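Local coordinates for protein aldo-keto reductase family 1 member C1 (Caenorhabditis elegans, PDB 1QWK) that probably acts as an NADPH-dependent aldo-keto reductase of the aldose reductase type, reducing carbonyl groups of its substrates to alcohols, at residues V14-I19 against N195-S200; V176-Y181 against D186-C191; R251-L254 against A259-P262. All coordinates share one frame; numbering follows the deposited sequence.

Contact 1 of 3, residues V14-I19 against N195-S200; sequences VEMPVI and NISVTS
Met16 reaches across to Ser197 and Thr199 where the N-terminal hairpin meets the bottom of the (beta/alpha)8 barrel. Strand 15-17 pairs antiparallel with strand 7-9, and Met16 and Ile8 share backbone hydrogen bonding. In aldo-keto reductases such a hairpin closes the end of the barrel away from the active site. Strand 197-201 is one of the eight parallel barrel strands. The backbones stay well apart: the CA atoms of Met16 and Ser197, the nearest pair, are 9.3 Å from each other. The gap is spanned by one long side chain.

That side chain starts with CB directed at the barrel strand. CG lies opposite the backbone N (chi1 176°), and the next bond is also extended (chi2 180°), so the chain runs out extended as far as SD. SD comes within 4.2 Å of Thr199 OG1. The chain then bends at the sulfur (chi3 75°) and brings CE up to both hydroxyls. The methyl lies 3.7 Å from Thr199 OG1 and 3.9 Å from Ser197 OG. Both are van der Waals contacts. The same side chain, buried, also touches Ala259 and Phe77.

The hydroxyls have their polar partners elsewhere. Ser197 OG is hydrogen-bonded to His172 O and Asn173 ND2. Thr199 OG1 is hydrogen-bonded to Asn173 ND2 as well, so one amide nitrogen links both side chains. With these bonds made, both hydroxyls can lie beside a methyl group; Thr199 is buried and Ser197 partly exposed. Ser197 and Thr199 are two residues apart on the strand, which brings both to this side. Val198, between them, has its side chain directed the other way. On Thr199 it is OG1 that meets Met16, while CG2 packs on Leu261 CD1.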
loop_
_atom_site.group_PDB
_atom_site.type_symbol
_atom_site.label_atom_id
_atom_site.label_comp_id
_atom_site.label_asym_id
_atom_site.label_seq_id
_atom_site.Cartn_x
_atom_site.Cartn_y
_atom_site.Cartn_z
ATOM N N VAL A 14 14.070 -3.712 10.814
ATOM C CA VAL A 14 14.066 -3.597 9.363
ATOM C C VAL A 14 13.660 -2.191 8.932
ATOM O O VAL A 14 12.681 -1.641 9.437
ATOM C CB VAL A 14 13.091 -4.616 8.734
ATOM C CG1 VAL A 14 12.944 -4.352 7.238
ATOM C CG2 VAL A 14 13.594 -6.025 8.981
ATOM N N GLU A 15 14.424 -1.613 8.007
ATOM C CA GLU A 15 14.143 -0.274 7.488
ATOM C C GLU A 15 13.266 -0.353 6.239
ATOM O O GLU A 15 13.628 -1.009 5.263
ATOM C CB GLU A 15 15.456 0.438 7.148
ATOM C CG GLU A 15 16.270 0.865 8.361
ATOM C CD GLU A 15 15.851 2.223 8.895
ATOM O OE1 GLU A 15 14.673 2.382 9.283
ATOM O OE2 GLU A 15 16.705 3.139 8.924
ATOM N N MET A 16 12.117 0.317 6.270
ATOM C CA MET A 16 11.191 0.317 5.137
ATOM C C MET A 16 11.077 1.705 4.504
ATOM O O MET A 16 10.686 2.662 5.166
ATOM C CB MET A 16 9.801 -0.144 5.595
ATOM C CG MET A 16 8.731 -0.095 4.507
ATOM S SD MET A 16 7.103 -0.652 5.082
ATOM C CE MET A 16 6.586 0.773 6.051
ATOM N N PRO A 17 11.419 1.831 3.209
ATOM C CA PRO A 17 11.334 3.131 2.528
ATOM C C PRO A 17 9.947 3.746 2.716
ATOM O O PRO A 17 8.939 3.051 2.604
ATOM C CB PRO A 17 11.623 2.777 1.071
ATOM C CG PRO A 17 12.578 1.606 1.199
ATOM C CD PRO A 17 11.936 0.788 2.302
ATOM N N VAL A 18 9.909 5.048 2.988
ATOM C CA VAL A 18 8.661 5.767 3.228
ATOM C C VAL A 18 7.783 5.942 1.995
ATOM O O VAL A 18 6.587 6.205 2.117
ATOM C CB VAL A 18 8.923 7.160 3.838
ATOM C CG1 VAL A 18 9.643 7.016 5.171
ATOM C CG2 VAL A 18 9.745 8.008 2.873
ATOM N N ILE A 19 8.371 5.823 0.810
ATOM C CA ILE A 19 7.602 5.950 -0.416
ATOM C C ILE A 19 7.916 4.771 -1.321
ATOM O O ILE A 19 9.068 4.354 -1.453
ATOM C CB ILE A 19 7.897 7.287 -1.150
ATOM C CG1 ILE A 19 7.062 7.374 -2.433
ATOM C CG2 ILE A 19 9.387 7.411 -1.448
ATOM C CD1 ILE A 19 7.089 8.755 -3.089
ATOM N N ASN A 195 3.362 -0.025 18.213
ATOM C CA ASN A 195 4.563 0.016 17.382
ATOM C C ASN A 195 4.393 -0.700 16.047
ATOM O O ASN A 195 5.264 -1.459 15.609
ATOM C CB ASN A 195 5.759 -0.583 18.132
ATOM C CG ASN A 195 6.140 0.218 19.361
ATOM O OD1 ASN A 195 6.446 1.407 19.273
ATOM N ND2 ASN A 195 6.129 -0.434 20.519
ATOM N N ILE A 196 3.258 -0.460 15.403
ATOM C CA ILE A 196 2.975 -1.065 14.105
ATOM C C ILE A 196 3.086 0.046 13.061
ATOM O O ILE A 196 2.430 1.080 13.187
ATOM C CB ILE A 196 1.542 -1.648 14.058
ATOM C CG1 ILE A 196 1.377 -2.723 15.141
ATOM C CG2 ILE A 196 1.267 -2.240 12.675
ATOM C CD1 ILE A 196 -0.036 -3.280 15.238
ATOM N N SER A 197 3.916 -0.152 12.041
ATOM C CA SER A 197 4.052 0.863 11.011
ATOM C C SER A 197 2.778 0.855 10.171
ATOM O O SER A 197 2.101 -0.172 10.065
ATOM C CB SER A 197 5.284 0.597 10.128
ATOM O OG SER A 197 5.135 -0.581 9.356
ATOM N N VAL A 198 2.434 2.009 9.608
ATOM C CA VAL A 198 1.240 2.128 8.785
ATOM C C VAL A 198 1.599 2.556 7.368
ATOM O O VAL A 198 2.376 3.492 7.172
ATOM C CB VAL A 198 0.248 3.181 9.363
ATOM C CG1 VAL A 198 -0.993 3.284 8.466
ATOM C CG2 VAL A 198 -0.145 2.803 10.780
ATOM N N THR A 199 1.044 1.850 6.390
ATOM C CA THR A 199 1.261 2.174 4.990
ATOM C C THR A 199 -0.086 2.547 4.404
ATOM O O THR A 199 -1.074 1.819 4.549
ATOM C CB THR A 199 1.827 0.988 4.181
ATOM O OG1 THR A 199 3.169 0.715 4.603
ATOM C CG2 THR A 199 1.827 1.319 2.692
ATOM N N SER A 200 -0.123 3.699 3.755
ATOM C CA SER A 200 -1.334 4.201 3.130
ATOM C C SER A 200 -1.405 3.850 1.658
ATOM O O SER A 200 -0.429 4.041 0.932
ATOM C CB SER A 200 -1.369 5.730 3.247
ATOM O OG SER A 200 -2.030 6.315 2.129
#

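Contact 2 of 3, residues V176-Y181 against D186-C191; sequences VELHLY and DHVDFC
Val176 and His187 face each other with their CA atoms 9.1 Å apart, Leu178 and Val188 do so at 9.5 Å, and no backbone hydrogen bond joins the two segments. Side chains make the whole contact.

His187 and Val176 approach from opposite directions. With CG anti to the backbone N (chi1 -175°), the imidazole extends from the helix toward the strand. Both Val176 methyls come obliquely to the CD2-NE2 bond. Val176 CG1 is 3.7 Å from His187 NE2, and Val176 CG2 is 3.7 Å from His187 CD2. On one face of the ring, across its plane from these methyls, lies Cys191 SG, one helical turn further on, 3.5 Å above the plane and shifted toward the rim.

These residues belong to a beta-alpha-beta unit of the TIM barrel. Strand 173-177 leads through a short loop into helix 185-193, which packs on the outside and returns the chain to strand 197-201. Val176 points outward from the barrel at this helix.

Both ring nitrogens of His187 have partners: NE2 is hydrogen-bonded to Ser174 OG, and ND1 to Asn157 OD1. The second bond is consistent with a proton on ND1. Together the two bonds fix the rotation of the buried ring, and the side chain also touches Ile160 of helix 157-164.

The second pair is purely apolar. Leu178, just past the end of the strand, sends CD1 to within 3.6 Å of Val188 CG2, and the two side chains meet at about a right angle.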
loop_
_atom_site.group_PDB
_atom_site.type_symbol
_atom_site.label_atom_id
_atom_site.label_comp_id
_atom_site.label_asym_id
_atom_site.label_seq_id
_atom_site.Cartn_x
_atom_site.Cartn_y
_atom_site.Cartn_z
ATOM N N VAL A 176 -3.457 0.083 4.812
ATOM C CA VAL A 176 -4.875 0.389 4.666
ATOM C C VAL A 176 -5.116 1.619 3.800
ATOM O O VAL A 176 -4.191 2.367 3.480
ATOM C CB VAL A 176 -5.525 0.667 6.044
ATOM C CG1 VAL A 176 -5.424 -0.560 6.939
ATOM C CG2 VAL A 176 -4.851 1.868 6.708
ATOM N N GLU A 177 -6.372 1.807 3.414
ATOM C CA GLU A 177 -6.765 2.968 2.633
ATOM C C GLU A 177 -6.586 4.156 3.570
ATOM O O GLU A 177 -7.098 4.146 4.685
ATOM C CB GLU A 177 -8.237 2.873 2.226
ATOM C CG GLU A 177 -8.715 4.078 1.426
ATOM C CD GLU A 177 -10.216 4.077 1.187
ATOM O OE1 GLU A 177 -10.842 3.003 1.311
ATOM O OE2 GLU A 177 -10.760 5.158 0.855
ATOM N N LEU A 178 -5.852 5.170 3.129
ATOM C CA LEU A 178 -5.641 6.344 3.958
ATOM C C LEU A 178 -5.293 7.545 3.095
ATOM O O LEU A 178 -4.321 7.531 2.342
ATOM C CB LEU A 178 -4.524 6.096 4.984
ATOM C CG LEU A 178 -4.366 7.128 6.113
ATOM C CD1 LEU A 178 -3.629 6.490 7.283
ATOM C CD2 LEU A 178 -3.628 8.371 5.614
ATOM N N HIS A 179 -6.115 8.580 3.198
ATOM C CA HIS A 179 -5.911 9.814 2.456
ATOM C C HIS A 179 -6.659 10.915 3.192
ATOM O O HIS A 179 -7.363 10.638 4.161
ATOM C CB HIS A 179 -6.386 9.686 0.997
ATOM C CG HIS A 179 -7.754 9.096 0.838
ATOM N ND1 HIS A 179 -8.003 7.747 0.973
ATOM C CD2 HIS A 179 -8.941 9.666 0.518
ATOM C CE1 HIS A 179 -9.282 7.511 0.738
ATOM N NE2 HIS A 179 -9.873 8.659 0.459
ATOM N N LEU A 180 -6.497 12.159 2.757
ATOM C CA LEU A 180 -7.142 13.277 3.440
ATOM C C LEU A 180 -8.627 13.085 3.713
ATOM O O LEU A 180 -9.101 13.382 4.812
ATOM C CB LEU A 180 -6.942 14.573 2.657
ATOM C CG LEU A 180 -7.498 15.829 3.347
ATOM C CD1 LEU A 180 -6.859 15.998 4.722
ATOM C CD2 LEU A 180 -7.221 17.041 2.472
ATOM N N TYR A 181 -9.355 12.585 2.719
ATOM C CA TYR A 181 -10.788 12.373 2.871
ATOM C C TYR A 181 -11.179 11.015 3.475
ATOM O O TYR A 181 -12.285 10.525 3.269
ATOM C CB TYR A 181 -11.491 12.622 1.530
ATOM C CG TYR A 181 -11.694 14.100 1.217
ATOM C CD1 TYR A 181 -11.091 15.094 1.999
ATOM C CD2 TYR A 181 -12.504 14.504 0.155
ATOM C CE1 TYR A 181 -11.295 16.450 1.729
ATOM C CE2 TYR A 181 -12.714 15.858 -0.124
ATOM C CZ TYR A 181 -12.109 16.824 0.669
ATOM O OH TYR A 181 -12.324 18.158 0.413
ATOM N N ASP A 186 -8.231 6.870 14.113
ATOM C CA ASP A 186 -8.308 5.789 15.091
ATOM C C ASP A 186 -7.321 4.660 14.799
ATOM O O ASP A 186 -6.630 4.185 15.699
ATOM C CB ASP A 186 -9.732 5.226 15.138
ATOM C CG ASP A 186 -9.924 4.217 16.256
ATOM O OD1 ASP A 186 -9.770 4.598 17.437
ATOM O OD2 ASP A 186 -10.228 3.043 15.959
ATOM N N HIS A 187 -7.254 4.229 13.543
ATOM C CA HIS A 187 -6.348 3.141 13.184
ATOM C C HIS A 187 -4.885 3.524 13.377
ATOM O O HIS A 187 -4.108 2.755 13.944
ATOM C CB HIS A 187 -6.575 2.701 11.736
ATOM C CG HIS A 187 -5.767 1.503 11.338
ATOM N ND1 HIS A 187 -5.946 0.263 11.911
ATOM C CD2 HIS A 187 -4.788 1.353 10.414
ATOM C CE1 HIS A 187 -5.112 -0.602 11.355
ATOM N NE2 HIS A 187 -4.400 0.036 10.444
ATOM N N VAL A 188 -4.511 4.713 12.911
ATOM C CA VAL A 188 -3.132 5.171 13.043
ATOM C C VAL A 188 -2.736 5.286 14.513
ATOM O O VAL A 188 -1.639 4.889 14.895
ATOM C CB VAL A 188 -2.924 6.531 12.328
ATOM C CG1 VAL A 188 -1.502 7.039 12.554
ATOM C CG2 VAL A 188 -3.188 6.371 10.841
ATOM N N ASP A 189 -3.626 5.826 15.341
ATOM C CA ASP A 189 -3.320 5.946 16.763
ATOM C C ASP A 189 -3.159 4.564 17.388
ATOM O O ASP A 189 -2.277 4.352 18.217
ATOM C CB ASP A 189 -4.410 6.740 17.484
ATOM C CG ASP A 189 -4.377 8.213 17.124
ATOM O OD1 ASP A 189 -3.265 8.779 17.046
ATOM O OD2 ASP A 189 -5.452 8.814 16.922
ATOM N N PHE A 190 -4.006 3.625 16.977
ATOM C CA PHE A 190 -3.937 2.260 17.484
ATOM C C PHE A 190 -2.590 1.635 17.120
ATOM O O PHE A 190 -1.921 1.042 17.965
ATOM C CB PHE A 190 -5.062 1.419 16.882
ATOM C CG PHE A 190 -4.948 -0.050 17.172
ATOM C CD1 PHE A 190 -5.360 -0.570 18.394
ATOM C CD2 PHE A 190 -4.409 -0.914 16.220
ATOM C CE1 PHE A 190 -5.255 -1.934 18.659
ATOM C CE2 PHE A 190 -4.298 -2.276 16.474
ATOM C CZ PHE A 190 -4.716 -2.788 17.699
ATOM N N CYS A 191 -2.200 1.768 15.857
ATOM C CA CYS A 191 -0.937 1.204 15.387
ATOM C C CYS A 191 0.269 1.825 16.084
ATOM O O CYS A 191 1.225 1.124 16.420
ATOM C CB CYS A 191 -0.813 1.376 13.869
ATOM S SG CYS A 191 -1.926 0.306 12.908
#

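Contact 3 of 3, residues R251-L254 against A259-P262; sequences RYAL and AILP
Ile260 packs its two branches against Ala253 and Leu254, joining helix 245-255 to the barrel strand 259-261 that follows it. The connection is short, and the CA atoms of Leu254 and Ala259 are only 6.0 Å apart. Ile260 points outward from the last strand of the TIM barrel. Its backbone is hydrogen-bonded with Val18 and Gly20, on the side where the barrel closes.

The tight part is the one with Ala253. Its CB is directed at the strand and lies 3.6 Å from Ile260 CG2. The small methyl is consistent with the close approach of the helix here, and both residues are buried. Thr203, from a loop, touches Ala253 and Ile260.

The looser part lies beside it. CG1 of Ile260 stands between the backbone N and the carbonyl carbon (chi1 59°), and the extended second torsion carries CD1 on to Leu254. There Ile260 CD1 is 4.0 Å from Leu254 CG and also 4.0 Å from Leu254 CD1. The Leu254 side chain lies nearly perpendicular to that of Ile260. Leu254 is partly exposed, so this edge lies nearer to solvent. Arg251 points away from the strand and is also partly exposed. Its guanidinium forms a salt bridge from NE to Asp255 OD2 and a hydrogen bond from NH1 to Val276 O.

No hydrogen bond and no charge pair crosses between 251-254 and 259-262. The seam is aliphatic carbon against aliphatic carbon, so the hold comes from burial and fit and has none of the directionality of polar bonds.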
loop_
_atom_site.group_PDB
_atom_site.type_symbol
_atom_site.label_atom_id
_atom_site.label_comp_id
_atom_site.label_asym_id
_atom_site.label_seq_id
_atom_site.Cartn_x
_atom_site.Cartn_y
_atom_site.Cartn_z
ATOM N N ARG A 251 2.503 14.392 1.022
ATOM C CA ARG A 251 3.228 14.911 2.177
ATOM C C ARG A 251 2.331 14.855 3.409
ATOM O O ARG A 251 2.804 14.635 4.523
ATOM C CB ARG A 251 3.692 16.355 1.930
ATOM C CG ARG A 251 4.689 16.856 2.967
ATOM C CD ARG A 251 6.033 16.137 2.847
ATOM N NE ARG A 251 6.633 15.900 4.153
ATOM C CZ ARG A 251 7.822 15.336 4.354
ATOM N NH1 ARG A 251 8.561 14.945 3.327
ATOM N NH2 ARG A 251 8.264 15.143 5.591
ATOM N N TYR A 252 1.032 15.050 3.203
ATOM C CA TYR A 252 0.078 14.991 4.305
ATOM C C TYR A 252 0.185 13.624 4.979
ATOM O O TYR A 252 0.343 13.527 6.195
ATOM C CB TYR A 252 -1.345 15.189 3.781
ATOM C CG TYR A 252 -2.411 14.767 4.767
ATOM C CD1 TYR A 252 -2.742 15.571 5.857
ATOM C CD2 TYR A 252 -3.065 13.537 4.629
ATOM C CE1 TYR A 252 -3.696 15.161 6.788
ATOM C CE2 TYR A 252 -4.018 13.117 5.553
ATOM C CZ TYR A 252 -4.326 13.933 6.628
ATOM O OH TYR A 252 -5.263 13.516 7.545
ATOM N N ALA A 253 0.096 12.565 4.180
ATOM C CA ALA A 253 0.180 11.211 4.718
ATOM C C ALA A 253 1.534 10.945 5.374
ATOM O O ALA A 253 1.608 10.311 6.425
ATOM C CB ALA A 253 -0.078 10.191 3.612
ATOM N N LEU A 254 2.605 11.425 4.754
ATOM C CA LEU A 254 3.939 11.221 5.313
ATOM C C LEU A 254 4.065 11.872 6.684
ATOM O O LEU A 254 4.578 11.266 7.623
ATOM C CB LEU A 254 5.004 11.794 4.379
ATOM C CG LEU A 254 5.316 10.963 3.135
ATOM C CD1 LEU A 254 6.240 11.739 2.210
ATOM C CD2 LEU A 254 5.965 9.644 3.560
ATOM N N ALA A 259 3.778 5.499 5.675
ATOM C CA ALA A 259 4.552 5.270 4.467
ATOM C C ALA A 259 3.471 5.421 3.394
ATOM O O ALA A 259 2.279 5.280 3.696
ATOM C CB ALA A 259 5.132 3.861 4.450
ATOM N N ILE A 260 3.861 5.708 2.156
ATOM C CA ILE A 260 2.884 5.897 1.083
ATOM C C ILE A 260 3.166 5.058 -0.157
ATOM O O ILE A 260 4.313 4.714 -0.440
ATOM C CB ILE A 260 2.809 7.380 0.655
ATOM C CG1 ILE A 260 4.179 7.862 0.173
ATOM C CG2 ILE A 260 2.309 8.230 1.827
ATOM C CD1 ILE A 260 4.208 9.326 -0.288
ATOM N N LEU A 261 2.099 4.751 -0.896
ATOM C CA LEU A 261 2.168 3.943 -2.112
ATOM C C LEU A 261 1.384 4.530 -3.285
ATOM O O LEU A 261 0.356 3.985 -3.677
ATOM C CB LEU A 261 1.631 2.532 -1.842
ATOM C CG LEU A 261 2.399 1.638 -0.876
ATOM C CD1 LEU A 261 1.641 0.321 -0.673
ATOM C CD2 LEU A 261 3.793 1.375 -1.422
ATOM N N PRO A 262 1.850 5.654 -3.854
ATOM C CA PRO A 262 1.140 6.254 -4.991
ATOM C C PRO A 262 1.046 5.232 -6.136
ATOM O O PRO A 262 2.031 4.555 -6.445
ATOM C CB PRO A 262 2.012 7.463 -5.340
ATOM C CG PRO A 262 3.386 7.049 -4.876
ATOM C CD PRO A 262 3.079 6.402 -3.545
#

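All three contacts reach the same parallel barrel sheet through neighbouring strands 173-177, 197-201 and 259-261. Contact 1 lies at the bottom of the barrel, where the hairpin meets strand 197-201, while contacts 2 and 3 pack helices on its outside. Contacts 1 and 2, centres 13 Å apart, are joined by Ser200 OG to Leu178 O at 2.6 Å. Contacts 1 and 3, centres 10 Å apart, are joined by backbone pairs, Val198 O to Ala259 N at 2.9 Å and Val18 O to Ile260 N at 2.8 Å. Contacts 2 and 3 meet where Leu180 packs on Tyr252. The side chain of Thr199 is about 8 Å from that of Lys81, predicted to lower the pKa of Tyr52, the predicted proton donor.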